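Tox3 (Phaeosphaeria nodorum, PDB 6WES) is a necrotrophic effector with a beta-barrel fold, secreted by a fungal pathogen and probably recognised by the product of the host gene Snn3. Local coordinates at residues 34-37 against 38-41. Numbering follows the deposited sequence.
Sequences PFET and DDGP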
ATOM      1  N   PRO A  34      12.562  -2.405  14.295  1.00 10.54           N
ATOM      2  CA  PRO A  34      13.614  -2.630  15.288  1.00 11.11           C
ATOM      3  C   PRO A  34      13.118  -3.556  16.387  1.00 10.05           C
ATOM      4  O   PRO A  34      11.920  -3.629  16.684  1.00 11.49           O
ATOM      5  CB  PRO A  34      13.863  -1.231  15.870  1.00 11.70           C
ATOM      6  CG  PRO A  34      13.113  -0.249  14.982  1.00 14.40           C
ATOM      7  CD  PRO A  34      12.065  -1.022  14.283  1.00 12.93           C
ATOM      8  N   PHE A  35      14.052  -4.259  17.021  1.00  9.98           N
ATOM      9  CA  PHE A  35      13.681  -5.153  18.109  1.00  8.93           C
ATOM     10  C   PHE A  35      14.739  -5.005  19.192  1.00  9.97           C
ATOM     11  O   PHE A  35      15.935  -5.192  18.931  1.00 10.67           O
ATOM     12  CB  PHE A  35      13.605  -6.606  17.600  1.00 10.02           C
ATOM     13  CG  PHE A  35      13.248  -7.636  18.648  1.00 10.52           C
ATOM     14  CD1 PHE A  35      11.957  -8.077  18.798  1.00 11.37           C
ATOM     15  CD2 PHE A  35      14.238  -8.212  19.424  1.00 10.65           C
ATOM     16  CE1 PHE A  35      11.631  -9.048  19.757  1.00 11.76           C
ATOM     17  CE2 PHE A  35      13.928  -9.172  20.398  1.00 10.51           C
ATOM     18  CZ  PHE A  35      12.626  -9.595  20.550  1.00 11.26           C
ATOM     19  N   GLU A  36      14.314  -4.708  20.414  1.00  9.14           N
ATOM     20  CA  GLU A  36      15.250  -4.591  21.530  1.00  9.90           C
ATOM     21  C   GLU A  36      15.467  -5.966  22.146  1.00 10.74           C
ATOM     22  O   GLU A  36      14.537  -6.552  22.717  1.00 10.50           O
ATOM     23  CB  GLU A  36      14.703  -3.602  22.561  1.00 10.91           C
ATOM     24  CG  GLU A  36      15.462  -3.576  23.896  1.00 11.65           C
ATOM     25  CD  GLU A  36      16.962  -3.340  23.751  1.00 14.22           C
ATOM     26  OE1 GLU A  36      17.337  -2.193  23.399  1.00 19.93           O
ATOM     27  OE2 GLU A  36      17.745  -4.261  24.026  1.00 15.19           O
ATOM     28  N   THR A  37      16.706  -6.474  22.058  1.00 10.22           N
ATOM     29  CA  THR A  37      16.953  -7.836  22.513  1.00 11.53           C
ATOM     30  C   THR A  37      16.780  -7.999  24.013  1.00 14.12           C
ATOM     31  O   THR A  37      16.624  -9.140  24.472  1.00 17.17           O
ATOM     32  CB  THR A  37      18.326  -8.363  22.071  1.00 12.33           C
ATOM     33  OG1 THR A  37      19.352  -7.573  22.671  1.00 14.34           O
ATOM     34  CG2 THR A  37      18.483  -8.282  20.567  1.00 13.21           C
ATOM     35  N   ASP A  38      16.779  -6.909  24.782  1.00 13.71           N
ATOM     36  CA  ASP A  38      16.567  -7.030  26.226  1.00 15.97           C
ATOM     37  C   ASP A  38      15.090  -7.133  26.613  1.00 17.68           C
ATOM     38  O   ASP A  38      14.800  -7.472  27.767  1.00 21.31           O
ATOM     39  CB  ASP A  38      17.172  -5.826  26.974  1.00 17.96           C
ATOM     40  CG  ASP A  38      18.701  -5.714  26.837  1.00 25.48           C
ATOM     41  OD1 ASP A  38      19.385  -6.710  26.513  1.00 28.02           O
ATOM     42  OD2 ASP A  38      19.230  -4.600  27.091  1.00 25.48           O
ATOM     43  N   ASP A  39      14.146  -6.848  25.704  1.00 15.31           N
ATOM     44  CA  ASP A  39      12.762  -6.566  26.095  1.00 15.24           C
ATOM     45  C   ASP A  39      11.750  -7.676  25.816  1.00 16.70           C
ATOM     46  O   ASP A  39      10.569  -7.514  26.144  1.00 17.60           O
ATOM     47  CB  ASP A  39      12.278  -5.263  25.460  1.00 17.44           C
ATOM     48  CG  ASP A  39      12.898  -4.025  26.103  1.00 21.76           C
ATOM     49  OD1 ASP A  39      13.763  -4.170  26.996  1.00 20.93           O
ATOM     50  OD2 ASP A  39      12.524  -2.903  25.694  1.00 23.11           O
ATOM     51  N   GLY A  40      12.145  -8.768  25.199  1.00 16.24           N
ATOM     52  CA  GLY A  40      11.283  -9.934  25.178  1.00 13.08           C
ATOM     53  C   GLY A  40      10.235  -9.943  24.081  1.00 12.06           C
ATOM     54  O   GLY A  40      10.066  -8.991  23.311  1.00 13.94           O
ATOM     55  N   PRO A  41       9.486 -11.040  24.017  1.00 12.25           N
ATOM     56  CA  PRO A  41       8.621 -11.282  22.857  1.00 12.44           C
ATOM     57  C   PRO A  41       7.373 -10.424  22.828  1.00 12.78           C
ATOM     58  O   PRO A  41       6.748 -10.333  21.765  1.00 13.64           O
ATOM     59  CB  PRO A  41       8.252 -12.763  23.016  1.00 12.30           C
ATOM     60  CG  PRO A  41       8.360 -13.016  24.492  1.00 14.69           C
ATOM     61  CD  PRO A  41       9.494 -12.173  24.968  1.00 13.00           C
TER
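E36 OE2 accepts hydrogen bonds from two backbone nitrogens. One is D38 N, 2.9 Å from E36 OE2, which approaches the anti lone pair with an N-H...O angle of 159°. The other is the nitrogen of the chain's first residue, Y1, which also bonds to T37 OG1. The E36 side chain reaches D38 N by a bend at chi2 (54°), which folds the carboxylate back over the turn. Its backbone carbonyl closes that turn, a type I beta turn from E36 to D39. D39 N lies 3.0 Å from E36 O, and the bond is nearly straight at 168°. The donor sits well above the carbonyl plane. Q43 NE2 bonds to the same oxygen and also to G40 O.

Both aspartates touch the E36 side chain. E36 CG packs against the D39 carboxylate, with D39 CG 3.4 Å from E36 CG. D38 brings a like charge close, its OD2 3.4 Å from E36 OE2. Behind the turn, F35 CZ lies 3.8 Å from G40 O. G40 pairs a positive phi with an extended psi, a shape open to glycine because a CB would press on the D39 carbonyl oxygen.

The turn follows strand 23-36, beside the start of strand 2-16. The two donors on E36 OE2, and a positive charge if the Y1 amine is protonated, probably offset the repulsion from D38 and favour an ionised E36.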